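Local coordinates for ADP-dependent (S)-NAD(P)H-hydrate dehydratase (Streptococcus mutans, PDB 3BGK), which probably repairs hydrated NADH and NADPH by dehydrating the S-form at the expense of ADP, which is converted to AMP and phosphate, at residues Q244-M249 with V293-I298. Numbering follows the deposited sequence.
With PO4 (phosphate ion), chain B.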
loop_
_atom_site.group_PDB
_atom_site.type_symbol
_atom_site.label_atom_id
_atom_site.label_comp_id
_atom_site.label_asym_id
_atom_site.label_seq_id
_atom_site.Cartn_x
_atom_site.Cartn_y
_atom_site.Cartn_z
ATOM N N GLN A 244 -5.192 -23.461 3.581
ATOM C CA GLN A 244 -5.648 -22.830 2.353
ATOM C C GLN A 244 -7.116 -22.432 2.408
ATOM O O GLN A 244 -7.609 -21.744 1.505
ATOM C CB GLN A 244 -5.425 -23.765 1.172
ATOM C CG GLN A 244 -4.029 -23.703 0.603
ATOM C CD GLN A 244 -3.833 -24.682 -0.522
ATOM O OE1 GLN A 244 -3.823 -24.302 -1.694
ATOM N NE2 GLN A 244 -3.696 -25.955 -0.179
ATOM N N ALA A 245 -7.814 -22.863 3.455
ATOM C CA ALA A 245 -9.254 -22.632 3.565
ATOM C C ALA A 245 -9.562 -21.206 4.027
ATOM O O ALA A 245 -10.164 -20.990 5.089
ATOM C CB ALA A 245 -9.885 -23.658 4.490
ATOM N N THR A 246 -9.139 -20.240 3.214
ATOM C CA THR A 246 -9.269 -18.823 3.543
ATOM C C THR A 246 -9.722 -18.031 2.322
ATOM O O THR A 246 -9.428 -18.411 1.184
ATOM C CB THR A 246 -7.954 -18.247 4.145
ATOM O OG1 THR A 246 -8.151 -16.881 4.526
ATOM C CG2 THR A 246 -6.802 -18.326 3.160
ATOM N N GLY A 247 -10.452 -16.946 2.572
ATOM C CA GLY A 247 -11.067 -16.149 1.509
ATOM C C GLY A 247 -10.052 -15.639 0.504
ATOM O O GLY A 247 -9.003 -15.131 0.894
ATOM N N GLY A 248 -10.364 -15.802 -0.780
ATOM C CA GLY A 248 -9.505 -15.346 -1.863
ATOM C C GLY A 248 -8.577 -16.383 -2.476
ATOM O O GLY A 248 -7.854 -16.084 -3.430
HETATM N N MSE A 249 -8.598 -17.598 -1.929
HETATM C CA MSE A 249 -7.737 -18.691 -2.383
HETATM C C MSE A 249 -8.025 -19.080 -3.831
HETATM O O MSE A 249 -7.105 -19.343 -4.601
HETATM C CB MSE A 249 -7.881 -19.907 -1.454
HETATM C CG MSE A 249 -6.866 -21.038 -1.689
HETATM SE SE MSE A 249 -4.980 -20.510 -1.540
HETATM C CE MSE A 249 -5.026 -19.708 0.232
ATOM N N VAL A 293 -2.431 -19.802 5.314
ATOM C CA VAL A 293 -1.623 -19.236 4.233
ATOM C C VAL A 293 -2.514 -18.311 3.407
ATOM O O VAL A 293 -3.472 -18.753 2.773
ATOM C CB VAL A 293 -0.948 -20.325 3.353
ATOM C CG1 VAL A 293 -0.185 -19.694 2.185
ATOM C CG2 VAL A 293 -0.011 -21.172 4.185
ATOM N N LEU A 294 -2.203 -17.019 3.441
ATOM C CA LEU A 294 -3.038 -16.023 2.776
ATOM C C LEU A 294 -2.758 -15.954 1.278
ATOM O O LEU A 294 -1.605 -16.061 0.854
ATOM C CB LEU A 294 -2.901 -14.641 3.439
ATOM C CG LEU A 294 -3.313 -14.485 4.909
ATOM C CD1 LEU A 294 -3.178 -13.033 5.348
ATOM C CD2 LEU A 294 -4.730 -15.008 5.184
ATOM N N PRO A 295 -3.820 -15.767 0.475
ATOM C CA PRO A 295 -3.731 -15.716 -0.988
ATOM C C PRO A 295 -2.646 -14.757 -1.512
ATOM O O PRO A 295 -1.895 -15.122 -2.419
ATOM C CB PRO A 295 -5.125 -15.239 -1.398
ATOM C CG PRO A 295 -6.018 -15.695 -0.291
ATOM C CD PRO A 295 -5.205 -15.574 0.952
ATOM N N THR A 296 -2.545 -13.558 -0.937
ATOM C CA THR A 296 -1.511 -12.597 -1.359
ATOM C C THR A 296 -0.095 -13.000 -0.942
ATOM O O THR A 296 0.876 -12.539 -1.551
ATOM C CB THR A 296 -1.771 -11.163 -0.838
ATOM O OG1 THR A 296 -1.838 -11.177 0.595
ATOM C CG2 THR A 296 -3.059 -10.596 -1.417
ATOM N N ARG A 297 0.026 -13.831 0.095
ATOM C CA ARG A 297 1.339 -14.319 0.523
ATOM C C ARG A 297 1.865 -15.354 -0.469
ATOM O O ARG A 297 3.075 -15.455 -0.673
ATOM C CB ARG A 297 1.307 -14.940 1.928
ATOM C CG ARG A 297 0.655 -14.110 3.029
ATOM C CD ARG A 297 1.570 -13.047 3.608
ATOM N NE ARG A 297 0.902 -12.321 4.694
ATOM C CZ ARG A 297 0.108 -11.262 4.529
ATOM N NH1 ARG A 297 -0.450 -10.680 5.586
ATOM N NH2 ARG A 297 -0.130 -10.780 3.313
ATOM N N ILE A 298 0.953 -16.126 -1.062
ATOM C CA ILE A 298 1.294 -17.115 -2.092
ATOM C C ILE A 298 1.776 -16.435 -3.378
ATOM O O ILE A 298 2.752 -16.869 -3.988
ATOM C CB ILE A 298 0.085 -18.017 -2.415
ATOM C CG1 ILE A 298 -0.180 -18.979 -1.260
ATOM C CG2 ILE A 298 0.300 -18.795 -3.708
ATOM C CD1 ILE A 298 -1.478 -19.761 -1.392
HETATM P P PO4 B . -12.358 -17.965 -2.766
HETATM O O1 PO4 B . -12.505 -17.297 -1.415
HETATM O O2 PO4 B . -13.748 -18.262 -3.288
HETATM O O3 PO4 B . -11.664 -17.039 -3.740
HETATM O O4 PO4 B . -11.557 -19.247 -2.640
#
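Met-249, a selenomethionine, sends CG away from its own N (chi1 -171°) and then bends at chi2 and chi3, which turns SE and CE toward Val-293 and Ile-298. Ile-298 supplies the opposing methyl: its CD1 lies 3.6 Å from Met-249 SE, and the two side chains run nearly perpendicular to one another. The CE methyl of Met-249 also approaches the carbonyl O of Val-293, which Thr-246 CG2 meets as well, at 3.4 Å. Thr-246 reaches Pro-295 too, its CG2 3.9 Å from CD of the ring. Pro-295, the first residue of helix 295-310, presses its ring against the glycine backbone, with CG 3.3 Å from Gly-247 O. That fit depends on the type II turn from Thr-246 to Met-249, in which Gly-248 has a positive phi and leaves room for the ring. The segments are therefore joined by apolar and van der Waals contact, burying 296 Å² in total.

The turn leads into helix 249-263, with Gly-248 at its N-cap, and Gly-248 N donates a nearly straight 2.7 Å bond to phosphate O1. Gly-250 N and Asp-251 N bind the same ion, an arrangement consistent with the anion hole of the ribokinase-like fold, and the helix dipole would be expected to stabilise its charge; His-186 NE2 is also hydrogen-bonded to it. As Gly-250 is predicted to bind AMP, and Asp-251 and His-186 (6S)-NADPHX, the phosphate, probably from the crystallisation liquor, probably marks the active site. Helix 268-287 packs on Ile-298 and Val-293, helix 71-83 touches Pro-295 through Met-76, and the contact thus joins the loop following strand 233-237 to the start of the C-terminal helix 295-310.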